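Local coordinates for protein Baccell_00875 (Bacteroides cellulosilyticus DSM 14838, PDB 5NO8) that probably acts as a polysaccharide lyase that removes the L-rhamnose caps linked to glucuronic acid in complex arabinogalactan proteins, at residues Y70-G75 and L123-S128; N385-D390 and Q442-R447; G488-G493 and P534-N539. All blocks are in the same frame, centred on the assembly; numbering follows the deposited sequence.

How the contacts relate
Three contacts illustrate how one chain uses loops to join its larger elements. Contact 1 lies in the N-terminal beta region, where the loop 70-75 meets a sheet strand; contacts 2 and 3 join loops of the helical C-terminal part, each leading into a helix. Contact 1 is remote from the other two, its nearest atoms being about 23 Å from contact 2 and about 20 Å from contact 3. Contacts 2 and 3 have centres about 17 Å apart, lie on the same side of the chain's centre and are joined directly by a salt bridge, Arg447 NE to Glu537 OE2 at 2.9 Å.

Contact 1 (Y70-G75 and L123-S128); sequences YGWGLG and LVEEYS
Gly73, at the third position of a type II beta turn running from Gly71 to Leu74, faces Tyr127 on the strand 122-131, their CA atoms 8.8 Å apart. Positive phi (99°) suits this turn position to a residue without a CB, since a CB here would be pressed against the carbonyl O of Trp72; the bare Gly73 CA packs closely on Tyr127 OH, 3.6 Å away. The main polar link comes from the preceding residue. The indole of Trp72 points NE1 at Glu125 OE1, 3.0 Å away and almost perfectly in line (177°), with the acceptor in the plane of the ring. Trp72 CG lies opposite the backbone N (chi1 178°), a turn that carries NE1 across to the strand although the CB itself does not point there. Glu125 and Tyr127, two residues apart and therefore on one face of the strand, work together: Tyr127 OH donates to the same Glu125 OE1 at 2.8 Å, reaching it from the opposite face of the carboxylate to Trp72 NE1.

The strand belongs to a large antiparallel sheet, whereas the loop leads into strand 75-81 of a second sheet, so the contact ties two layers together in a way consistent with a beta sandwich. Trp237 of the adjoining strand 232-242 adds another N-H to Glu125 OE1, and Arg116 forms a salt bridge with OE2; this buried carboxylate is thus likely to be stabilised as an anion. At the edge of the Tyr127 ring, CE2 lies 3.8 Å from Gly73 O, a carbonyl oxygen that also accepts a hydrogen bond from Trp90 NE1.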
ATOM      1  N   TYR A  70     -19.717   6.710  14.372  1.00 14.56           N
ATOM      2  CA  TYR A  70     -18.492   5.969  14.030  1.00 15.50           C
ATOM      3  C   TYR A  70     -17.643   5.518  15.210  1.00 14.89           C
ATOM      4  O   TYR A  70     -16.527   5.004  15.030  1.00 15.21           O
ATOM      5  CB  TYR A  70     -17.616   6.812  13.099  1.00 14.83           C
ATOM      6  CG  TYR A  70     -18.166   6.968  11.715  1.00 15.36           C
ATOM      7  CD1 TYR A  70     -18.384   5.841  10.910  1.00 15.43           C
ATOM      8  CD2 TYR A  70     -18.409   8.210  11.169  1.00 15.75           C
ATOM      9  CE1 TYR A  70     -18.873   5.964   9.628  1.00 14.98           C
ATOM     10  CE2 TYR A  70     -18.899   8.348   9.867  1.00 15.77           C
ATOM     11  CZ  TYR A  70     -19.107   7.215   9.105  1.00 15.16           C
ATOM     12  OH  TYR A  70     -19.557   7.328   7.834  1.00 16.45           O
ATOM     13  N   GLY A  71     -18.156   5.681  16.421  1.00 15.47           N
ATOM     14  CA  GLY A  71     -17.449   5.218  17.604  1.00 14.51           C
ATOM     15  C   GLY A  71     -17.076   3.741  17.553  1.00 14.13           C
ATOM     16  O   GLY A  71     -17.841   2.916  17.072  1.00 15.27           O
ATOM     17  N   TRP A  72     -15.899   3.431  18.069  1.00 14.11           N
ATOM     18  CA  TRP A  72     -15.414   2.049  18.173  1.00 14.07           C
ATOM     19  C   TRP A  72     -16.438   1.187  18.880  1.00 14.20           C
ATOM     20  O   TRP A  72     -16.879   1.491  20.018  1.00 15.52           O
ATOM     21  CB  TRP A  72     -14.101   2.022  18.958  1.00 14.14           C
ATOM     22  CG  TRP A  72     -13.543   0.680  19.177  1.00 14.88           C
ATOM     23  CD1 TRP A  72     -14.075  -0.308  19.949  1.00 15.36           C
ATOM     24  CD2 TRP A  72     -12.324   0.167  18.664  1.00 16.12           C
ATOM     25  NE1 TRP A  72     -13.272  -1.408  19.941  1.00 16.46           N
ATOM     26  CE2 TRP A  72     -12.175  -1.134  19.174  1.00 16.08           C
ATOM     27  CE3 TRP A  72     -11.322   0.686  17.838  1.00 16.45           C
ATOM     28  CZ2 TRP A  72     -11.101  -1.949  18.834  1.00 16.52           C
ATOM     29  CZ3 TRP A  72     -10.237  -0.122  17.530  1.00 16.89           C
ATOM     30  CH2 TRP A  72     -10.141  -1.417  18.012  1.00 16.74           C
ATOM     31  N   GLY A  73     -16.839   0.092  18.242  1.00 12.86           N
ATOM     32  CA  GLY A  73     -17.791  -0.811  18.872  1.00 13.70           C
ATOM     33  C   GLY A  73     -19.220  -0.640  18.414  1.00 13.56           C
ATOM     34  O   GLY A  73     -20.061  -1.524  18.667  1.00 15.52           O
ATOM     35  N   LEU A  74     -19.514   0.477  17.754  1.00 12.89           N
ATOM     36  CA  LEU A  74     -20.742   0.645  17.040  1.00 12.30           C
ATOM     37  C   LEU A  74     -20.617  -0.075  15.705  1.00 12.36           C
ATOM     38  O   LEU A  74     -19.545  -0.574  15.353  1.00 12.70           O
ATOM     39  CB  LEU A  74     -21.115   2.106  16.866  1.00 12.55           C
ATOM     40  CG  LEU A  74     -21.200   2.886  18.189  1.00 13.36           C
ATOM     41  CD1 LEU A  74     -21.639   4.301  17.866  1.00 14.12           C
ATOM     42  CD2 LEU A  74     -22.102   2.210  19.219  1.00 13.95           C
ATOM     43  N   GLY A  75     -21.720  -0.201  15.000  1.00 11.66           N
ATOM     44  CA  GLY A  75     -21.672  -0.956  13.740  1.00 12.12           C
ATOM     45  C   GLY A  75     -22.993  -0.990  13.047  1.00 12.42           C
ATOM     46  O   GLY A  75     -23.884  -0.184  13.335  1.00 12.17           O
ATOM     47  N   LEU A 123      -7.434  -5.494  26.679  1.00 16.76           N
ATOM     48  CA  LEU A 123      -8.867  -5.311  26.539  1.00 16.52           C
ATOM     49  C   LEU A 123      -9.403  -6.527  25.778  1.00 17.06           C
ATOM     50  O   LEU A 123      -8.949  -6.804  24.665  1.00 17.66           O
ATOM     51  CB  LEU A 123      -9.179  -4.047  25.765  1.00 16.99           C
ATOM     52  CG  LEU A 123     -10.599  -3.859  25.220  1.00 17.18           C
ATOM     53  CD1 LEU A 123     -11.659  -3.821  26.315  1.00 17.38           C
ATOM     54  CD2 LEU A 123     -10.639  -2.656  24.287  1.00 18.00           C
ATOM     55  N   VAL A 124     -10.355  -7.231  26.376  1.00 15.58           N
ATOM     56  CA  VAL A 124     -11.032  -8.329  25.730  1.00 16.72           C
ATOM     57  C   VAL A 124     -12.467  -7.868  25.506  1.00 16.71           C
ATOM     58  O   VAL A 124     -13.128  -7.451  26.441  1.00 17.04           O
ATOM     59  CB  VAL A 124     -10.961  -9.605  26.575  1.00 17.56           C
ATOM     60  CG1 VAL A 124     -11.646 -10.745  25.855  1.00 19.61           C
ATOM     61  CG2 VAL A 124      -9.494  -9.960  26.897  1.00 18.66           C
ATOM     62  N   GLU A 125     -12.912  -7.876  24.258  1.00 15.69           N
ATOM     63  CA  GLU A 125     -14.282  -7.535  23.913  1.00 16.15           C
ATOM     64  C   GLU A 125     -14.966  -8.714  23.284  1.00 16.55           C
ATOM     65  O   GLU A 125     -14.407  -9.328  22.375  1.00 15.27           O
ATOM     66  CB  GLU A 125     -14.307  -6.409  22.894  1.00 17.31           C
ATOM     67  CG  GLU A 125     -13.582  -5.165  23.308  1.00 17.47           C
ATOM     68  CD  GLU A 125     -14.084  -3.984  22.500  1.00 19.84           C
ATOM     69  OE1 GLU A 125     -13.868  -3.984  21.255  1.00 19.60           O
ATOM     70  OE2 GLU A 125     -14.774  -3.093  23.070  1.00 20.55           O
ATOM     71  N   GLU A 126     -16.170  -9.017  23.760  1.00 15.84           N
ATOM     72  CA  GLU A 126     -16.988 -10.090  23.210  1.00 18.64           C
ATOM     73  C   GLU A 126     -18.264  -9.444  22.670  1.00 18.09           C
ATOM     74  O   GLU A 126     -18.953  -8.749  23.415  1.00 17.54           O
ATOM     75  CB  GLU A 126     -17.277 -11.096  24.308  1.00 22.92           C
ATOM     76  CG  GLU A 126     -18.030 -12.347  23.906  1.00 29.28           C
ATOM     77  CD  GLU A 126     -18.444 -13.174  25.129  1.00 32.95           C
ATOM     78  OE1 GLU A 126     -17.653 -13.323  26.094  1.00 38.53           O
ATOM     79  OE2 GLU A 126     -19.587 -13.648  25.125  1.00 41.59           O
ATOM     80  N   TYR A 127     -18.529  -9.638  21.380  1.00 15.82           N
ATOM     81  CA  TYR A 127     -19.738  -9.165  20.698  1.00 17.09           C
ATOM     82  C   TYR A 127     -20.600 -10.398  20.433  1.00 19.30           C
ATOM     83  O   TYR A 127     -20.105 -11.400  19.896  1.00 20.63           O
ATOM     84  CB  TYR A 127     -19.416  -8.502  19.354  1.00 17.20           C
ATOM     85  CG  TYR A 127     -18.572  -7.272  19.448  1.00 17.01           C
ATOM     86  CD1 TYR A 127     -17.210  -7.367  19.688  1.00 17.35           C
ATOM     87  CD2 TYR A 127     -19.112  -6.008  19.274  1.00 17.06           C
ATOM     88  CE1 TYR A 127     -16.418  -6.239  19.783  1.00 18.10           C
ATOM     89  CE2 TYR A 127     -18.330  -4.881  19.362  1.00 17.52           C
ATOM     90  CZ  TYR A 127     -16.980  -4.996  19.641  1.00 18.58           C
ATOM     91  OH  TYR A 127     -16.179  -3.868  19.742  1.00 20.64           O
ATOM     92  N   SER A 128     -21.861 -10.380  20.849  1.00 18.31           N
ATOM     93  CA  SER A 128     -22.743 -11.455  20.488  1.00 18.45           C
ATOM     94  C   SER A 128     -23.929 -10.863  19.762  1.00 17.74           C
ATOM     95  O   SER A 128     -24.475  -9.845  20.210  1.00 17.06           O
ATOM     96  CB  SER A 128     -23.170 -12.250  21.706  1.00 21.56           C
ATOM     97  OG  SER A 128     -23.828 -11.402  22.581  1.00 26.08           O
TER

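Contact 2 (N385-D390 and Q442-R447)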
ATOM      1  N   ASN A 385      -9.227  15.375 -11.999  1.00 51.24           N
ATOM      2  CA  ASN A 385      -7.932  16.104 -12.055  1.00 46.03           C
ATOM      3  C   ASN A 385      -7.167  15.842 -13.378  1.00 42.84           C
ATOM      4  O   ASN A 385      -6.294  14.955 -13.437  1.00 37.00           O
ATOM      5  CB  ASN A 385      -7.052  15.759 -10.825  1.00 48.05           C
ATOM      6  CG  ASN A 385      -6.076  16.876 -10.461  1.00 51.33           C
ATOM      7  OD1 ASN A 385      -6.448  18.051 -10.405  1.00 51.79           O
ATOM      8  ND2 ASN A 385      -4.826  16.509 -10.195  1.00 51.63           N
ATOM      9  N   PRO A 386      -7.491  16.615 -14.448  1.00 40.66           N
ATOM     10  CA  PRO A 386      -6.883  16.434 -15.777  1.00 37.67           C
ATOM     11  C   PRO A 386      -5.360  16.265 -15.790  1.00 34.70           C
ATOM     12  O   PRO A 386      -4.851  15.431 -16.545  1.00 31.55           O
ATOM     13  CB  PRO A 386      -7.273  17.716 -16.513  1.00 38.68           C
ATOM     14  CG  PRO A 386      -8.592  18.079 -15.923  1.00 41.83           C
ATOM     15  CD  PRO A 386      -8.520  17.681 -14.473  1.00 41.83           C
ATOM     16  N   VAL A 387      -4.648  17.036 -14.969  1.00 30.64           N
ATOM     17  CA  VAL A 387      -3.177  17.047 -15.004  1.00 30.21           C
ATOM     18  C   VAL A 387      -2.585  15.651 -14.680  1.00 28.99           C
ATOM     19  O   VAL A 387      -1.519  15.289 -15.183  1.00 30.43           O
ATOM     20  CB  VAL A 387      -2.592  18.164 -14.098  1.00 31.99           C
ATOM     21  CG1 VAL A 387      -2.788  17.856 -12.613  1.00 32.14           C
ATOM     22  CG2 VAL A 387      -1.121  18.410 -14.406  1.00 33.60           C
ATOM     23  N   ASP A 388      -3.297  14.861 -13.883  1.00 26.21           N
ATOM     24  CA  ASP A 388      -2.831  13.519 -13.533  1.00 25.39           C
ATOM     25  C   ASP A 388      -3.166  12.443 -14.579  1.00 25.78           C
ATOM     26  O   ASP A 388      -2.835  11.268 -14.373  1.00 24.11           O
ATOM     27  CB  ASP A 388      -3.311  13.121 -12.135  1.00 26.74           C
ATOM     28  CG  ASP A 388      -2.605  13.902 -11.018  1.00 28.17           C
ATOM     29  OD1 ASP A 388      -1.367  14.077 -11.077  1.00 27.86           O
ATOM     30  OD2 ASP A 388      -3.304  14.357 -10.080  1.00 28.60           O
ATOM     31  N   ARG A 389      -3.786  12.835 -15.693  1.00 24.23           N
ATOM     32  CA  ARG A 389      -4.067  11.930 -16.803  1.00 24.28           C
ATOM     33  C   ARG A 389      -3.470  12.489 -18.104  1.00 24.61           C
ATOM     34  O   ARG A 389      -3.920  12.142 -19.205  1.00 24.81           O
ATOM     35  CB  ARG A 389      -5.579  11.716 -16.932  1.00 24.84           C
ATOM     36  CG  ARG A 389      -6.211  11.065 -15.699  1.00 26.94           C
ATOM     37  CD  ARG A 389      -7.697  11.385 -15.537  1.00 30.30           C
ATOM     38  NE  ARG A 389      -8.223  10.682 -14.365  1.00 32.10           N
ATOM     39  CZ  ARG A 389      -8.054  11.059 -13.096  1.00 32.99           C
ATOM     40  NH1 ARG A 389      -7.395  12.191 -12.794  1.00 36.18           N
ATOM     41  NH2 ARG A 389      -8.554  10.301 -12.104  1.00 29.98           N
ATOM     42  N   ASP A 390      -2.433  13.318 -17.966  1.00 24.77           N
ATOM     43  CA  ASP A 390      -1.862  13.996 -19.114  1.00 25.92           C
ATOM     44  C   ASP A 390      -0.682  13.202 -19.680  1.00 25.37           C
ATOM     45  O   ASP A 390      -0.415  12.078 -19.245  1.00 25.47           O
ATOM     46  CB  ASP A 390      -1.567  15.494 -18.783  1.00 27.36           C
ATOM     47  CG  ASP A 390      -0.318  15.732 -17.930  1.00 27.82           C
ATOM     48  OD1 ASP A 390       0.482  14.825 -17.575  1.00 25.96           O
ATOM     49  OD2 ASP A 390      -0.137  16.924 -17.568  1.00 28.12           O
ATOM     50  N   GLN A 442       2.030  23.575 -22.111  1.00 37.93           N
ATOM     51  CA  GLN A 442       2.957  24.172 -21.146  1.00 39.34           C
ATOM     52  C   GLN A 442       2.310  25.305 -20.303  1.00 40.93           C
ATOM     53  O   GLN A 442       3.023  26.170 -19.787  1.00 39.72           O
ATOM     54  CB  GLN A 442       4.253  24.653 -21.828  1.00 38.97           C
ATOM     55  CG  GLN A 442       4.994  23.579 -22.627  1.00 40.96           C
ATOM     56  CD  GLN A 442       6.370  24.020 -23.119  1.00 43.08           C
ATOM     57  OE1 GLN A 442       6.769  25.176 -22.963  1.00 41.67           O
ATOM     58  NE2 GLN A 442       7.104  23.090 -23.728  1.00 42.68           N
ATOM     59  N   LYS A 443       0.977  25.277 -20.178  1.00 40.36           N
ATOM     60  CA  LYS A 443       0.204  26.247 -19.390  1.00 41.95           C
ATOM     61  C   LYS A 443      -0.103  25.676 -18.011  1.00 42.01           C
ATOM     62  O   LYS A 443      -0.583  26.397 -17.136  1.00 40.64           O
ATOM     63  CB  LYS A 443      -1.104  26.634 -20.111  1.00 40.82           C
ATOM     64  N   ASN A 444       0.202  24.390 -17.794  1.00 41.53           N
ATOM     65  CA  ASN A 444      -0.117  23.725 -16.532  1.00 41.21           C
ATOM     66  C   ASN A 444       1.099  23.733 -15.586  1.00 37.99           C
ATOM     67  O   ASN A 444       2.068  24.458 -15.825  1.00 38.82           O
ATOM     68  CB  ASN A 444      -0.678  22.317 -16.798  1.00 41.84           C
ATOM     69  CG  ASN A 444      -1.827  21.983 -15.878  1.00 45.51           C
ATOM     70  OD1 ASN A 444      -1.649  21.856 -14.656  1.00 50.06           O
ATOM     71  ND2 ASN A 444      -3.016  21.871 -16.445  1.00 45.84           N
ATOM     72  N   ARG A 445       1.051  22.942 -14.519  1.00 34.57           N
ATOM     73  CA  ARG A 445       1.979  23.119 -13.408  1.00 33.92           C
ATOM     74  C   ARG A 445       3.461  22.811 -13.730  1.00 34.66           C
ATOM     75  O   ARG A 445       3.787  21.927 -14.547  1.00 33.60           O
ATOM     76  CB  ARG A 445       1.512  22.307 -12.185  1.00 34.94           C
ATOM     77  CG  ARG A 445       1.671  20.798 -12.329  1.00 35.19           C
ATOM     78  CD  ARG A 445       0.965  20.035 -11.225  1.00 35.45           C
ATOM     79  NE  ARG A 445       0.940  18.595 -11.497  1.00 33.51           N
ATOM     80  CZ  ARG A 445       0.280  17.684 -10.776  1.00 34.56           C
ATOM     81  NH1 ARG A 445      -0.430  18.044  -9.707  1.00 34.34           N
ATOM     82  NH2 ARG A 445       0.329  16.387 -11.121  1.00 31.41           N
ATOM     83  N   ASN A 446       4.343  23.555 -13.065  1.00 32.73           N
ATOM     84  CA  ASN A 446       5.771  23.353 -13.132  1.00 33.03           C
ATOM     85  C   ASN A 446       6.111  22.685 -11.803  1.00 32.33           C
ATOM     86  O   ASN A 446       6.161  23.339 -10.766  1.00 33.48           O
ATOM     87  CB  ASN A 446       6.483  24.700 -13.333  1.00 33.96           C
ATOM     88  CG  ASN A 446       7.993  24.575 -13.418  1.00 36.85           C
ATOM     89  OD1 ASN A 446       8.548  23.487 -13.449  1.00 37.20           O
ATOM     90  ND2 ASN A 446       8.673  25.721 -13.447  1.00 37.78           N
ATOM     91  N   ARG A 447       6.334  21.367 -11.841  1.00 30.26           N
ATOM     92  CA  ARG A 447       6.337  20.514 -10.644  1.00 28.73           C
ATOM     93  C   ARG A 447       7.663  19.767 -10.523  1.00 28.66           C
ATOM     94  O   ARG A 447       8.103  19.132 -11.473  1.00 27.41           O
ATOM     95  CB  ARG A 447       5.165  19.540 -10.797  1.00 29.43           C
ATOM     96  CG  ARG A 447       5.074  18.368  -9.843  1.00 29.01           C
ATOM     97  CD  ARG A 447       4.018  17.425 -10.383  1.00 29.30           C
ATOM     98  NE  ARG A 447       3.654  16.324  -9.499  1.00 30.00           N
ATOM     99  CZ  ARG A 447       3.419  15.059  -9.898  1.00 32.32           C
ATOM    100  NH1 ARG A 447       3.038  14.157  -8.999  1.00 30.66           N
ATOM    101  NH2 ARG A 447       3.570  14.681 -11.184  1.00 29.04           N
TER
HETATM  102  O   HOH W   1       0.812  15.542 -13.962  1.00 28.76           O
HETATM  103  O   HOH W   2      -1.855  15.679  -8.221  1.00 39.15           O
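Arg445 and Asp388 supply the charged part of this contact. Arg445 NH2 donates to Asp388 OD1 at 2.9 Å in a salt bridge that is distinctly bent (133° at the hydrogen): the carboxylate oxygen is tilted from the guanidinium plane, and the nitrogen in turn comes from above the carboxylate plane. On the other carboxylate oxygen, Asp388 OD2, the amide nitrogen ND2 of Asn385 closes to 2.6 Å, which helps to fix the rotation of the acid.

Two waters extend the polar network. One donates to Val387 O and accepts from Arg445 NH2; the other donates to Asp388 OD2 and accepts from Arg445 NH1, lying at the edge of the guanidinium. The arginine therefore holds its acid both directly and through solvent.

Apolar contact complements these bonds. Val387 lays CG1 over the centre of one face of the Arg445 guanidinium, 3.6 Å above its plane, while CG2 approaches Arg445 NE and also meets Asn444 OD1 at 3.5 Å. Arg445 gets there by an extended chain from CG to NE that starts between its own backbone N and carbonyl carbon (chi1 72°). On the opposite face of the guanidinium lies Arg447 NE, an approach of like charges that Asp388 on Arg445, and Glu394 and Glu537, both salt-bridged to Arg447, probably offset. Asn444 OD1 also accepts from the backbone N of Arg445 at 2.9 Å, in the carbonyl plane, which steadies the amide beside the valine.

The 3-10 turn 386-388 precedes helix 396-409, and the loop 442-447 leads into helix 448-465. Such cross-linking of loops that lead into helices is consistent with one end of an alpha/alpha toroid, an architecture found in several polysaccharide lyase families.

Contact 3 (G488-G493 and P534-N539)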
ATOM      1  N   GLY A 488      16.079  20.877  -0.997  1.00 38.11           N
ATOM      2  CA  GLY A 488      15.386  20.029  -0.015  1.00 37.29           C
ATOM      3  C   GLY A 488      14.061  19.468  -0.489  1.00 37.60           C
ATOM      4  O   GLY A 488      13.194  19.192   0.349  1.00 40.22           O
ATOM      5  N   PHE A 489      13.881  19.314  -1.810  1.00 34.77           N
ATOM      6  CA  PHE A 489      12.655  18.720  -2.363  1.00 33.45           C
ATOM      7  C   PHE A 489      12.856  17.200  -2.322  1.00 31.37           C
ATOM      8  O   PHE A 489      13.854  16.685  -2.839  1.00 30.39           O
ATOM      9  CB  PHE A 489      12.408  19.225  -3.792  1.00 35.53           C
ATOM     10  CG  PHE A 489      11.000  18.989  -4.320  1.00 37.36           C
ATOM     11  CD1 PHE A 489      10.587  17.714  -4.740  1.00 38.16           C
ATOM     12  CD2 PHE A 489      10.111  20.049  -4.472  1.00 37.86           C
ATOM     13  CE1 PHE A 489       9.307  17.509  -5.254  1.00 37.64           C
ATOM     14  CE2 PHE A 489       8.840  19.853  -4.993  1.00 38.25           C
ATOM     15  CZ  PHE A 489       8.428  18.578  -5.378  1.00 39.94           C
ATOM     16  N   TYR A 490      11.907  16.487  -1.721  1.00 30.11           N
ATOM     17  CA  TYR A 490      12.001  15.040  -1.526  1.00 28.18           C
ATOM     18  C   TYR A 490      11.427  14.325  -2.749  1.00 28.50           C
ATOM     19  O   TYR A 490      10.408  13.612  -2.678  1.00 31.77           O
ATOM     20  CB  TYR A 490      11.265  14.618  -0.265  1.00 28.20           C
ATOM     21  CG  TYR A 490      11.971  14.978   1.021  1.00 27.61           C
ATOM     22  CD1 TYR A 490      12.167  16.309   1.404  1.00 26.82           C
ATOM     23  CD2 TYR A 490      12.438  13.983   1.859  1.00 27.14           C
ATOM     24  CE1 TYR A 490      12.832  16.614   2.594  1.00 27.73           C
ATOM     25  CE2 TYR A 490      13.097  14.276   3.051  1.00 28.32           C
ATOM     26  CZ  TYR A 490      13.294  15.599   3.417  1.00 27.46           C
ATOM     27  OH  TYR A 490      13.951  15.857   4.617  1.00 27.49           O
ATOM     28  N   ALA A 491      12.113  14.473  -3.864  1.00 23.89           N
ATOM     29  CA  ALA A 491      11.594  13.976  -5.139  1.00 24.24           C
ATOM     30  C   ALA A 491      11.790  12.466  -5.193  1.00 22.24           C
ATOM     31  O   ALA A 491      12.720  11.941  -4.589  1.00 22.16           O
ATOM     32  CB  ALA A 491      12.331  14.637  -6.295  1.00 24.30           C
ATOM     33  N   ILE A 492      10.928  11.798  -5.960  1.00 22.29           N
ATOM     34  CA  ILE A 492      10.993  10.364  -6.134  1.00 22.37           C
ATOM     35  C   ILE A 492      11.997  10.009  -7.244  1.00 21.57           C
ATOM     36  O   ILE A 492      11.929  10.543  -8.364  1.00 23.06           O
ATOM     37  CB  ILE A 492       9.619   9.794  -6.512  1.00 23.11           C
ATOM     38  CG1 ILE A 492       8.603  10.059  -5.386  1.00 23.75           C
ATOM     39  CG2 ILE A 492       9.741   8.292  -6.792  1.00 23.89           C
ATOM     40  CD1 ILE A 492       7.173  10.034  -5.864  1.00 25.25           C
ATOM     41  N   GLY A 493      12.900   9.092  -6.928  1.00 21.31           N
ATOM     42  CA  GLY A 493      13.816   8.545  -7.914  1.00 22.69           C
ATOM     43  C   GLY A 493      14.783   9.595  -8.428  1.00 23.64           C
ATOM     44  O   GLY A 493      14.999   9.718  -9.634  1.00 24.60           O
ATOM     45  N   PRO A 534       9.076  17.613   5.347  1.00 34.16           N
ATOM     46  CA  PRO A 534       8.115  18.597   4.855  1.00 35.47           C
ATOM     47  C   PRO A 534       6.921  17.955   4.132  1.00 35.13           C
ATOM     48  O   PRO A 534       7.040  16.844   3.574  1.00 33.64           O
ATOM     49  CB  PRO A 534       8.930  19.463   3.868  1.00 36.28           C
ATOM     50  CG  PRO A 534      10.301  18.903   3.817  1.00 36.89           C
ATOM     51  CD  PRO A 534      10.319  17.600   4.551  1.00 37.62           C
ATOM     52  N   ALA A 535       5.785  18.648   4.143  1.00 31.82           N
ATOM     53  CA  ALA A 535       4.608  18.167   3.438  1.00 34.09           C
ATOM     54  C   ALA A 535       4.847  18.346   1.941  1.00 34.26           C
ATOM     55  O   ALA A 535       5.490  19.311   1.521  1.00 35.48           O
ATOM     56  CB  ALA A 535       3.360  18.923   3.877  1.00 35.56           C
ATOM     57  N   HIS A 536       4.358  17.401   1.145  1.00 34.35           N
ATOM     58  CA  HIS A 536       4.374  17.531  -0.313  1.00 34.32           C
ATOM     59  C   HIS A 536       2.926  17.422  -0.781  1.00 35.12           C
ATOM     60  O   HIS A 536       2.082  18.187  -0.320  1.00 33.48           O
ATOM     61  CB  HIS A 536       5.335  16.504  -0.943  1.00 35.97           C
ATOM     62  CG  HIS A 536       6.780  16.799  -0.684  1.00 35.67           C
ATOM     63  ND1 HIS A 536       7.361  16.652   0.558  1.00 35.97           N
ATOM     64  CD2 HIS A 536       7.758  17.248  -1.507  1.00 37.57           C
ATOM     65  CE1 HIS A 536       8.634  17.000   0.489  1.00 34.89           C
ATOM     66  NE2 HIS A 536       8.901  17.356  -0.755  1.00 35.83           N
ATOM     67  N   GLU A 537       2.612  16.484  -1.672  1.00 33.84           N
ATOM     68  CA  GLU A 537       1.266  16.376  -2.216  1.00 34.07           C
ATOM     69  C   GLU A 537       0.342  15.642  -1.224  1.00 32.79           C
ATOM     70  O   GLU A 537      -0.884  15.755  -1.289  1.00 35.43           O
ATOM     71  CB  GLU A 537       1.340  15.739  -3.611  1.00 35.39           C
ATOM     72  CG  GLU A 537       2.076  16.691  -4.573  1.00 37.97           C
ATOM     73  CD  GLU A 537       2.377  16.135  -5.958  1.00 38.92           C
ATOM     74  OE1 GLU A 537       2.176  14.920  -6.191  1.00 37.22           O
ATOM     75  OE2 GLU A 537       2.848  16.935  -6.810  1.00 37.71           O
ATOM     76  N   VAL A 538       0.953  14.910  -0.295  1.00 29.46           N
ATOM     77  CA  VAL A 538       0.291  14.393   0.902  1.00 28.85           C
ATOM     78  C   VAL A 538       1.157  14.899   2.051  1.00 29.21           C
ATOM     79  O   VAL A 538       2.349  15.133   1.858  1.00 28.27           O
ATOM     80  CB  VAL A 538       0.231  12.845   0.870  1.00 29.28           C
ATOM     81  CG1 VAL A 538      -0.611  12.280   2.009  1.00 30.38           C
ATOM     82  CG2 VAL A 538      -0.302  12.353  -0.476  1.00 28.06           C
ATOM     83  N   ASN A 539       0.578  15.079   3.239  1.00 28.87           N
ATOM     84  CA  ASN A 539       1.306  15.717   4.355  1.00 28.63           C
ATOM     85  C   ASN A 539       2.425  14.861   4.909  1.00 27.95           C
ATOM     86  O   ASN A 539       3.447  15.373   5.353  1.00 27.72           O
ATOM     87  CB  ASN A 539       0.366  16.095   5.517  1.00 29.21           C
ATOM     88  CG  ASN A 539      -0.696  17.112   5.129  1.00 30.00           C
ATOM     89  OD1 ASN A 539      -1.793  17.145   5.740  1.00 30.89           O
ATOM     90  ND2 ASN A 539      -0.414  17.923   4.113  1.00 26.62           N
TER
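Tyr490 and His536 mark the closest backbone approach, CA to CA 8.1 Å, between two loops that contain no regular helix or strand; Tyr490 is the centre of an inverse gamma turn, while the other loop folds back through a bond from His536 N to Val538 O. The Tyr490 backbone N donates to His536 NE2 at 3.3 Å (161°), although it is tilted well away from the imidazole plane. With ND1 giving its hydrogen weakly to Pro534 O, the ring is held at both nitrogens.

Around this bond the side chains form an aromatic cluster. The edge of His536 meets the face of Phe489 in a T-shaped pair, the planes 83° apart, with CD2 4.0 Å above the Phe489 ring and offset toward its rim. His536 CE1 packs against Tyr490 CB at 3.6 Å, and the two side chains cross at about a right angle. Farther out, Tyr490 CE1 presses on Pro534 CD at 3.3 Å. The Tyr490 hydroxyl bonds to Asn529, and its ring also stacks with Phe526; both partners belong to helix 509-529. Tyr449 of helix 448-465 meets Phe489 edge-to-face and touches His536 as well.

Were His536 an alanine, the Tyr490 N-H would probably lose its acceptor, Pro534 O its weak bond from ND1, and a gap would be likely to open beside the face of Phe489.

Each loop connects successive helices, 469-485 to 496-505 and 509-529 to 542-559, so the cluster joins two alternate helix-helix connections, consistent with one end of an alpha/alpha toroid.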